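Local coordinates for DNA/pantothenate metabolism flavoprotein (Streptomyces sparsogenes DSM 40356, PDB 7CFU) that binds flavin mononucleotide and probably catalyses the oxidative decarboxylation of a peptide's C-terminal cysteine as a flavin-dependent cysteine decarboxylase, at residues N41-L44 / R45-G49; T55-T58 / A59-A63; P67-I70 / E71-G75; G185-Q188 / S189-T193. One frame throughout, in Å; residues are numbered along the deposited sequence.

Contact 1: residues N41-L44 / R45-G49; sequences NAWL and RGTVG
The indole of Trp43 carries Val48 CG2 over one face, the methyl 3.5 Å from the centroid of the six-membered ring and 16° off the ring normal, a CH-pi contact displaced toward the rim; the closest pair is Trp43 CZ2 to Val48 CG2 at 3.4 Å. Thr47 sits by the five-membered part, its CB 3.7 Å from Trp43 CD1. The ring reaches both residues because Trp43 carries CG anti to its N (chi1 171°), which swings the indole toward the C-terminal end of helix 37-48. On the polar flank, the extended Arg45 chain crosses Asn41 at a slant, and Asn41 OD1 lies near the edge of the guanidinium, 3.7 Å from Arg45 NE; the amide and guanidinium planes are 67° apart. Beneath, Trp43 O takes both Thr47 N and Val48 N, each at 3.1 Å; Val48 N approaches almost in line with the carbonyl, Thr47 N from above its plane. This is a pi-type turn, after which Gly49, with positive phi, leaves the helix and its N makes a weak bond to Leu44 O. Farther out, helix 187-199 meets Trp43, Leu44 and Val48, while Leu44 also packs on strands 23-28 and 52-57. One carbonyl thus serves two donors as the helix ends, whereas Asn41 OD1 and Arg45 NE are buried without a polar partner, though Arg45 NH1 and NH2 bond weakly to Gln51 O and Thr74 O.

Contact 2: residues T55-T58 / A59-A63; sequences TVMT and AQARA. With FMN (flavin mononucleotide), chain Y.
Thr58 OG1 is gripped from two sides: it donates to phosphate oxygen O2P of the FMN at 2.6 Å and accepts from Ala61 N at 3.0 Å, the latter bond nearly straight (167°). Thr58 is the N-cap of helix 59-65, and its hydroxyl stands between its own N and carbonyl carbon (chi1 70°), a position that lets it face the helix's first turn and the phosphate together. Thr58 CG2 lies alongside the same phosphate, 3.5 Å from O2P. The backbone continues the cap, with Arg62 N bonded to Thr58 O at 3.0 Å. Replacing Thr58 with a valine would probably leave Ala61 N without its cap and FMN O2P without this hydroxyl donor. Gln60 holds the cofactor farther along: bent at chi2, its chain passes the ribityl group, and NE2 donates to FMN O2' at 2.9 Å. On the other flank Met57, at the end of strand 52-57, folds its thioether so that CE rests 3.7 Å from Ala61 CB. Arg62 turns outward to a salt bridge with Asp81. Gly30, Ser31, Thr108, Ala109 and Val140 also hydrogen-bond the FMN, as does Ala120 of a neighbouring subunit. Strand and helix directions lie at 92°, so the chain turns sharply at the threonine. With the phosphate held beside the first turn of the helix by the threonine hydroxyl, this is the strand-to-helix junction at the C-terminal edge of a parallel sheet, where Rossmann-like flavoproteins characteristically bind FMN.

Contact 3: residues P67-I70 / E71-G75; sequences PRMI and EAVTG
Charge pairs Arg68 with Glu71, one helical turn on. The two side chains lie side by side, but Glu71 OE1 stands well out of the guanidinium plane, 3.4 Å from Arg68 NE, so the salt bridge rests on charge without an N-H aimed at the oxygen. Arg68 CD is nearer still, 3.2 Å from the same Glu71 OE1. The arginine bends at chi2 and chi3 (both -68°), which brings CD and NE alongside the end of the extended glutamate.

Hydrogen bonding is densest at Ile70 O. Thr74 N reaches this carbonyl at 3.0 Å, close to its axis, and Thr74 OG1 donates to Ile70 O at 2.7 Å from above the carbonyl plane; Val73 N adds a weak bond. A valine at Thr74 would probably leave Ile70 O with its main-chain donors alone.

Apolar contact is looser: Met69 SD lies 4.0 Å from Val73 CG1, the two chains crossing at about a right angle, and 4.1 Å from Ala72 CB. Ile70 turns to strand 52-57 and Pro78, whereas Ala72 touches an FMN. Helix 67-74 therefore ends on a carbonyl shared by main-chain and side-chain donors, while the Glu71 carboxylate faces an arginine of its own helix with OE1 and a main-chain amide, Gly87 N of a neighbouring subunit, with OE2, a setting that probably favours the ionised form.

Contact 4: residues G185-Q188 / S189-T193; sequences GDFQ and SAIST
Two apolar groups meet on the inner side of this first turn of helix 187-199: Phe187 CD1 lies 3.8 Å from Ile191 CD1, the side chains running side by side and pointing the same way. The phenyl starts from between its own N and carbonyl carbon (chi1 57°), which stands it next to the isoleucine arm. Ile191 packs on against Leu105 and Val103 of strand 101-107 and Leu44 of helix 37-48, and Phe187 against Leu105 and Val40, so the pair closes one face of the helix onto the sheet.

Hydrogen bonds bind the turns together. Ile191 N points at Phe187 O at 2.8 Å, nearly straight (165°). Gln188 O receives two donors from Ser192, its N at 3.0 Å and its OG at 2.8 Å, which arrive on opposite faces of the carbonyl plane. The next residue repeats the pattern: Thr193 OG1 donates to Ser189 O at 2.8 Å while Thr193 N bonds the same carbonyl from the other face. Both hydroxyls thus fold back onto the helix that carries them.

A water bridges Asp186 O and Ala190 N, which are too far apart to bond directly. Asp186, the centre of an inverse gamma turn, offers its O to this water, which donates at 2.5 Å and weakly accepts from Ala190 N. The chemistry is that of a helix start in which solvent bridges the opening turn, and in which serine and threonine hydroxyls spend their protons on carbonyls already bonded to the main chain.

In the fold
Contacts 1 to 4 come in series along one flavoprotein fold with a five-stranded parallel sheet. Contact 1 closes helix 37-48, the crossover between strands 23-28 and 52-57; contact 2 takes up the end of strand 52-57. Contact 1 touches both flanking helices: contact 4 through Trp43 on Gln188 and Ser192 (centres about 13 Å apart), and contact 3 through Asn41 and Arg45 (centres about 15 Å apart). Contacts 2 and 3 meet through Met57 and Ile70, about 12 Å between centres. Contacts 2 and 3 both touch FMN, whereas contact 4, its centre about 22 Å from that of contact 2 and on the opposite side of the chain's centre, packs helix 187-199 on the sheet.

Contact 1: residues N41-L44 / R45-G49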
loop_
_atom_site.group_PDB
_atom_site.type_symbol
_atom_site.label_atom_id
_atom_site.label_comp_id
_atom_site.label_asym_id
_atom_site.label_seq_id
_atom_site.Cartn_x
_atom_site.Cartn_y
_atom_site.Cartn_z
ATOM N N ASN A 41 11.751 -3.377 35.481
ATOM C CA ASN A 41 10.673 -2.451 35.804
ATOM C C ASN A 41 10.023 -2.805 37.135
ATOM O O ASN A 41 9.759 -1.922 37.957
ATOM C CB ASN A 41 9.645 -2.440 34.673
ATOM C CG ASN A 41 8.529 -1.453 34.917
ATOM O OD1 ASN A 41 8.756 -0.243 34.936
ATOM N ND2 ASN A 41 7.312 -1.957 35.077
ATOM N N ALA A 42 9.794 -4.100 37.380
ATOM C CA ALA A 42 9.234 -4.536 38.658
ATOM C C ALA A 42 10.170 -4.206 39.816
ATOM O O ALA A 42 9.714 -3.801 40.891
ATOM C CB ALA A 42 8.942 -6.036 38.620
ATOM N N TRP A 43 11.481 -4.386 39.621
ATOM C CA TRP A 43 12.444 -4.017 40.657
ATOM C C TRP A 43 12.409 -2.522 40.936
ATOM O O TRP A 43 12.464 -2.096 42.095
ATOM C CB TRP A 43 13.856 -4.440 40.255
ATOM C CG TRP A 43 14.917 -3.909 41.177
ATOM C CD1 TRP A 43 15.217 -4.368 42.426
ATOM C CD2 TRP A 43 15.808 -2.811 40.930
ATOM N NE1 TRP A 43 16.245 -3.633 42.967
ATOM C CE2 TRP A 43 16.622 -2.669 42.072
ATOM C CE3 TRP A 43 15.999 -1.940 39.854
ATOM C CZ2 TRP A 43 17.614 -1.692 42.167
ATOM C CZ3 TRP A 43 16.985 -0.968 39.952
ATOM C CH2 TRP A 43 17.778 -0.851 41.101
ATOM N N LEU A 44 12.328 -1.708 39.880
ATOM C CA LEU A 44 12.300 -0.262 40.054
ATOM C C LEU A 44 11.051 0.179 40.806
ATOM O O LEU A 44 11.108 1.079 41.650
ATOM C CB LEU A 44 12.383 0.428 38.691
ATOM C CG LEU A 44 13.758 0.465 38.020
ATOM C CD1 LEU A 44 13.637 0.818 36.537
ATOM C CD2 LEU A 44 14.657 1.450 38.733
ATOM N N ARG A 45 9.908 -0.436 40.509
ATOM C CA ARG A 45 8.664 -0.012 41.141
ATOM C C ARG A 45 8.456 -0.674 42.500
ATOM O O ARG A 45 8.173 0.010 43.490
ATOM C CB ARG A 45 7.488 -0.305 40.216
ATOM C CG ARG A 45 7.480 0.570 38.997
ATOM C CD ARG A 45 6.228 0.381 38.179
ATOM N NE ARG A 45 6.183 1.373 37.116
ATOM C CZ ARG A 45 5.697 2.598 37.284
ATOM N NH1 ARG A 45 5.217 2.961 38.469
ATOM N NH2 ARG A 45 5.696 3.461 36.276
ATOM N N GLY A 46 8.605 -2.002 42.568
ATOM C CA GLY A 46 8.247 -2.742 43.766
ATOM C C GLY A 46 9.302 -2.770 44.850
ATOM O O GLY A 46 8.971 -3.050 46.006
ATOM N N THR A 47 10.558 -2.487 44.512
ATOM C CA THR A 47 11.657 -2.509 45.470
ATOM C C THR A 47 12.261 -1.132 45.705
ATOM O O THR A 47 12.465 -0.736 46.854
ATOM C CB THR A 47 12.761 -3.480 45.003
ATOM O OG1 THR A 47 12.242 -4.814 44.907
ATOM C CG2 THR A 47 13.937 -3.462 45.966
ATOM N N VAL A 48 12.552 -0.385 44.639
ATOM C CA VAL A 48 13.161 0.931 44.811
ATOM C C VAL A 48 12.120 1.998 45.117
ATOM O O VAL A 48 12.412 2.967 45.825
ATOM C CB VAL A 48 13.978 1.293 43.561
ATOM C CG1 VAL A 48 14.719 2.598 43.765
ATOM C CG2 VAL A 48 14.935 0.175 43.231
ATOM N N GLY A 49 10.903 1.850 44.600
ATOM C CA GLY A 49 9.851 2.812 44.852
ATOM C C GLY A 49 9.750 3.959 43.869
ATOM O O GLY A 49 9.099 4.963 44.182
#

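Contact 2: residues T55-T58 / A59-A63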
loop_
_atom_site.group_PDB
_atom_site.type_symbol
_atom_site.label_atom_id
_atom_site.label_comp_id
_atom_site.label_asym_id
_atom_site.label_seq_id
_atom_site.Cartn_x
_atom_site.Cartn_y
_atom_site.Cartn_z
ATOM N N THR A 55 9.901 5.643 28.998
ATOM C CA THR A 55 10.841 4.870 28.196
ATOM C C THR A 55 10.981 5.418 26.778
ATOM O O THR A 55 10.041 5.977 26.204
ATOM C CB THR A 55 10.428 3.402 28.116
ATOM O OG1 THR A 55 9.101 3.310 27.589
ATOM C CG2 THR A 55 10.487 2.746 29.491
ATOM N N VAL A 56 12.191 5.272 26.239
ATOM C CA VAL A 56 12.520 5.553 24.847
ATOM C C VAL A 56 13.169 4.302 24.270
ATOM O O VAL A 56 14.118 3.770 24.857
ATOM C CB VAL A 56 13.466 6.765 24.705
ATOM C CG1 VAL A 56 13.771 7.055 23.239
ATOM C CG2 VAL A 56 12.880 7.981 25.365
ATOM N N MET A 57 12.640 3.811 23.148
ATOM C CA MET A 57 13.185 2.647 22.464
ATOM C C MET A 57 13.828 3.062 21.146
ATOM O O MET A 57 13.296 3.913 20.426
ATOM C CB MET A 57 12.107 1.599 22.178
ATOM C CG MET A 57 11.372 1.097 23.413
ATOM S SD MET A 57 10.240 -0.220 22.959
ATOM C CE MET A 57 11.348 -1.618 22.860
ATOM N N THR A 58 14.986 2.482 20.847
ATOM C CA THR A 58 15.511 2.600 19.501
ATOM C C THR A 58 14.602 1.844 18.536
ATOM O O THR A 58 13.787 1.006 18.940
ATOM C CB THR A 58 16.941 2.050 19.425
ATOM O OG1 THR A 58 16.930 0.619 19.575
ATOM C CG2 THR A 58 17.769 2.652 20.522
ATOM N N ALA A 59 14.736 2.159 17.243
ATOM C CA ALA A 59 13.960 1.439 16.236
ATOM C C ALA A 59 14.250 -0.053 16.299
ATOM O O ALA A 59 13.356 -0.878 16.078
ATOM C CB ALA A 59 14.251 1.987 14.836
ATOM N N GLN A 60 15.508 -0.420 16.582
ATOM C CA GLN A 60 15.859 -1.833 16.663
ATOM C C GLN A 60 15.241 -2.499 17.887
ATOM O O GLN A 60 14.727 -3.620 17.796
ATOM C CB GLN A 60 17.389 -1.995 16.669
ATOM C CG GLN A 60 17.854 -3.421 16.863
ATOM C CD GLN A 60 17.776 -4.250 15.588
ATOM O OE1 GLN A 60 16.933 -4.004 14.722
ATOM N NE2 GLN A 60 18.674 -5.226 15.460
ATOM N N ALA A 61 15.277 -1.831 19.042
ATOM C CA ALA A 61 14.616 -2.384 20.223
ATOM C C ALA A 61 13.133 -2.613 19.953
ATOM O O ALA A 61 12.580 -3.672 20.282
ATOM C CB ALA A 61 14.802 -1.453 21.421
ATOM N N ARG A 62 12.478 -1.632 19.329
ATOM C CA ARG A 62 11.064 -1.782 19.014
ATOM C C ARG A 62 10.819 -2.959 18.078
ATOM O O ARG A 62 9.891 -3.751 18.296
ATOM C CB ARG A 62 10.523 -0.488 18.404
ATOM C CG ARG A 62 9.014 -0.524 18.135
ATOM C CD ARG A 62 8.536 0.759 17.494
ATOM N NE ARG A 62 9.273 1.030 16.263
ATOM C CZ ARG A 62 9.131 2.124 15.519
ATOM N NH1 ARG A 62 8.265 3.067 15.868
ATOM N NH2 ARG A 62 9.858 2.269 14.415
ATOM N N ALA A 63 11.664 -3.123 17.055
ATOM C CA ALA A 63 11.429 -4.185 16.079
ATOM C C ALA A 63 11.613 -5.570 16.687
ATOM O O ALA A 63 10.936 -6.520 16.282
ATOM C CB ALA A 63 12.355 -4.008 14.878
HETATM N N1 FMN Y . 24.151 -5.627 19.749
HETATM C C2 FMN Y . 24.835 -5.409 20.921
HETATM O O2 FMN Y . 25.707 -4.554 20.946
HETATM N N3 FMN Y . 24.530 -6.128 22.057
HETATM C C4 FMN Y . 23.543 -7.091 22.015
HETATM O O4 FMN Y . 23.281 -7.740 23.027
HETATM C C4A FMN Y . 22.860 -7.325 20.828
HETATM N N5 FMN Y . 21.866 -8.276 20.770
HETATM C C5A FMN Y . 21.175 -8.485 19.593
HETATM C C6 FMN Y . 20.181 -9.448 19.553
HETATM C C7 FMN Y . 19.483 -9.667 18.375
HETATM C C7M FMN Y . 18.397 -10.711 18.333
HETATM C C8 FMN Y . 19.789 -8.933 17.234
HETATM C C8M FMN Y . 19.023 -9.196 15.959
HETATM C C9 FMN Y . 20.794 -7.968 17.271
HETATM C C9A FMN Y . 21.488 -7.747 18.455
HETATM N N10 FMN Y . 22.499 -6.800 18.517
HETATM C C10 FMN Y . 23.167 -6.581 19.698
HETATM C "C1'" FMN Y . 22.853 -5.981 17.320
HETATM C "C2'" FMN Y . 22.131 -4.648 17.426
HETATM O "O2'" FMN Y . 20.730 -4.861 17.530
HETATM C "C3'" FMN Y . 22.512 -3.772 16.233
HETATM O "O3'" FMN Y . 23.859 -3.367 16.365
HETATM C "C4'" FMN Y . 21.583 -2.561 16.058
HETATM O "O4'" FMN Y . 21.976 -1.825 14.913
HETATM C "C5'" FMN Y . 21.618 -1.654 17.275
HETATM O "O5'" FMN Y . 20.590 -0.689 17.164
HETATM P P FMN Y . 20.348 0.392 18.323
HETATM O O1P FMN Y . 19.890 1.686 17.693
HETATM O O2P FMN Y . 19.368 -0.197 19.281
HETATM O O3P FMN Y . 21.624 0.699 19.084
#

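Contact 3: residues P67-I70 / E71-G75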
loop_
_atom_site.group_PDB
_atom_site.type_symbol
_atom_site.label_atom_id
_atom_site.label_comp_id
_atom_site.label_asym_id
_atom_site.label_seq_id
_atom_site.Cartn_x
_atom_site.Cartn_y
_atom_site.Cartn_z
ATOM N N PRO A 67 6.662 -2.545 20.943
ATOM C CA PRO A 67 6.491 -1.458 21.920
ATOM C C PRO A 67 5.228 -1.557 22.767
ATOM O O PRO A 67 5.155 -0.888 23.809
ATOM C CB PRO A 67 6.414 -0.215 21.031
ATOM C CG PRO A 67 5.657 -0.738 19.823
ATOM C CD PRO A 67 6.142 -2.168 19.615
ATOM N N ARG A 68 4.230 -2.352 22.362
ATOM C CA ARG A 68 2.943 -2.256 23.042
ATOM C C ARG A 68 2.957 -2.914 24.414
ATOM O O ARG A 68 2.285 -2.432 25.330
ATOM C CB ARG A 68 1.827 -2.770 22.134
ATOM C CG ARG A 68 1.611 -1.715 21.055
ATOM C CD ARG A 68 1.026 -0.488 21.723
ATOM N NE ARG A 68 -0.320 -0.772 22.180
ATOM C CZ ARG A 68 -1.377 -0.630 21.398
ATOM N NH1 ARG A 68 -1.216 -0.171 20.163
ATOM N NH2 ARG A 68 -2.584 -0.930 21.845
ATOM N N MET A 69 3.714 -3.987 24.591
ATOM C CA MET A 69 3.746 -4.622 25.901
ATOM C C MET A 69 4.573 -3.809 26.897
ATOM O O MET A 69 4.215 -3.731 28.084
ATOM C CB MET A 69 4.232 -6.056 25.776
ATOM C CG MET A 69 4.108 -6.789 27.064
ATOM S SD MET A 69 2.410 -6.768 27.632
ATOM C CE MET A 69 1.841 -8.317 26.963
ATOM N N ILE A 70 5.680 -3.205 26.447
ATOM C CA ILE A 70 6.376 -2.255 27.311
ATOM C C ILE A 70 5.395 -1.205 27.805
ATOM O O ILE A 70 5.384 -0.853 28.990
ATOM C CB ILE A 70 7.570 -1.606 26.583
ATOM C CG1 ILE A 70 8.725 -2.597 26.439
ATOM C CG2 ILE A 70 8.018 -0.338 27.313
ATOM C CD1 ILE A 70 10.058 -1.918 26.191
ATOM N N GLU A 71 4.532 -0.713 26.909
ATOM C CA GLU A 71 3.537 0.283 27.293
ATOM C C GLU A 71 2.602 -0.238 28.372
ATOM O O GLU A 71 2.321 0.464 29.352
ATOM C CB GLU A 71 2.716 0.710 26.078
ATOM C CG GLU A 71 1.469 1.509 26.456
ATOM C CD GLU A 71 0.765 2.115 25.257
ATOM O OE1 GLU A 71 1.031 1.667 24.124
ATOM O OE2 GLU A 71 -0.063 3.034 25.449
ATOM N N ALA A 72 2.119 -1.470 28.213
ATOM C CA ALA A 72 1.127 -1.998 29.139
ATOM C C ALA A 72 1.711 -2.222 30.524
ATOM O O ALA A 72 0.996 -2.093 31.523
ATOM C CB ALA A 72 0.535 -3.297 28.592
ATOM N N VAL A 73 3.004 -2.540 30.605
ATOM C CA VAL A 73 3.605 -2.890 31.886
ATOM C C VAL A 73 4.270 -1.705 32.572
ATOM O O VAL A 73 4.466 -1.741 33.795
ATOM C CB VAL A 73 4.621 -4.032 31.698
ATOM C CG1 VAL A 73 3.993 -5.164 30.901
ATOM C CG2 VAL A 73 5.871 -3.533 30.998
ATOM N N THR A 74 4.587 -0.641 31.837
ATOM C CA THR A 74 5.215 0.530 32.428
ATOM C C THR A 74 4.262 1.702 32.634
ATOM O O THR A 74 4.609 2.634 33.368
ATOM C CB THR A 74 6.402 0.983 31.570
ATOM O OG1 THR A 74 5.928 1.422 30.294
ATOM C CG2 THR A 74 7.399 -0.161 31.387
ATOM N N GLY A 75 3.084 1.692 32.010
ATOM C CA GLY A 75 2.144 2.785 32.167
ATOM C C GLY A 75 2.318 3.930 31.195
ATOM O O GLY A 75 1.560 4.907 31.267
#

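Contact 4: residues G185-Q188 / S189-T193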
loop_
_atom_site.group_PDB
_atom_site.type_symbol
_atom_site.label_atom_id
_atom_site.label_comp_id
_atom_site.label_asym_id
_atom_site.label_seq_id
_atom_site.Cartn_x
_atom_site.Cartn_y
_atom_site.Cartn_z
ATOM N N GLY A 185 25.362 -6.299 33.679
ATOM C CA GLY A 185 26.185 -6.218 34.867
ATOM C C GLY A 185 25.362 -5.901 36.097
ATOM O O GLY A 185 24.134 -6.009 36.104
ATOM N N ASP A 186 26.058 -5.473 37.151
ATOM C CA ASP A 186 25.416 -5.169 38.429
ATOM C C ASP A 186 24.970 -3.713 38.412
ATOM O O ASP A 186 25.625 -2.814 38.939
ATOM C CB ASP A 186 26.350 -5.465 39.597
ATOM C CG ASP A 186 26.612 -6.952 39.768
ATOM O OD1 ASP A 186 25.643 -7.737 39.662
ATOM O OD2 ASP A 186 27.779 -7.331 40.020
ATOM N N PHE A 187 23.795 -3.499 37.823
ATOM C CA PHE A 187 23.282 -2.154 37.623
ATOM C C PHE A 187 22.545 -1.618 38.837
ATOM O O PHE A 187 22.399 -0.395 38.957
ATOM C CB PHE A 187 22.335 -2.127 36.416
ATOM C CG PHE A 187 21.176 -3.083 36.533
ATOM C CD1 PHE A 187 20.026 -2.728 37.230
ATOM C CD2 PHE A 187 21.229 -4.334 35.940
ATOM C CE1 PHE A 187 18.963 -3.608 37.341
ATOM C CE2 PHE A 187 20.164 -5.215 36.045
ATOM C CZ PHE A 187 19.033 -4.854 36.747
ATOM N N GLN A 188 22.068 -2.500 39.725
ATOM C CA GLN A 188 21.230 -2.059 40.839
ATOM C C GLN A 188 21.944 -1.025 41.702
ATOM O O GLN A 188 21.347 -0.019 42.101
ATOM C CB GLN A 188 20.790 -3.258 41.675
ATOM C CG GLN A 188 19.956 -4.259 40.895
ATOM C CD GLN A 188 19.201 -5.219 41.798
ATOM O OE1 GLN A 188 19.429 -5.260 43.007
ATOM N NE2 GLN A 188 18.296 -5.997 41.210
ATOM N N SER A 189 23.225 -1.249 41.989
ATOM C CA SER A 189 23.986 -0.295 42.788
ATOM C C SER A 189 24.141 1.039 42.061
ATOM O O SER A 189 23.990 2.110 42.666
ATOM C CB SER A 189 25.353 -0.889 43.126
ATOM O OG SER A 189 26.185 0.059 43.771
ATOM N N ALA A 190 24.443 0.994 40.760
ATOM C CA ALA A 190 24.634 2.227 39.999
ATOM C C ALA A 190 23.342 3.026 39.890
ATOM O O ALA A 190 23.354 4.253 40.027
ATOM C CB ALA A 190 25.180 1.904 38.609
ATOM N N ILE A 191 22.216 2.351 39.646
ATOM C CA ILE A 191 20.953 3.068 39.502
ATOM C C ILE A 191 20.519 3.665 40.836
ATOM O O ILE A 191 20.067 4.816 40.891
ATOM C CB ILE A 191 19.875 2.149 38.898
ATOM C CG1 ILE A 191 20.209 1.828 37.438
ATOM C CG2 ILE A 191 18.505 2.783 39.007
ATOM C CD1 ILE A 191 19.205 0.908 36.767
ATOM N N SER A 192 20.632 2.893 41.925
ATOM C CA SER A 192 20.296 3.409 43.252
ATOM C C SER A 192 21.095 4.669 43.564
ATOM O O SER A 192 20.547 5.661 44.058
ATOM C CB SER A 192 20.563 2.342 44.317
ATOM O OG SER A 192 19.803 1.168 44.083
ATOM N N THR A 193 22.397 4.641 43.276
ATOM C CA THR A 193 23.240 5.818 43.467
ATOM C C THR A 193 22.710 7.010 42.675
ATOM O O THR A 193 22.618 8.131 43.195
ATOM C CB THR A 193 24.676 5.487 43.049
ATOM O OG1 THR A 193 25.160 4.394 43.838
ATOM C CG2 THR A 193 25.586 6.689 43.216
HETATM O O HOH W 1 26.586 -0.710 39.952
#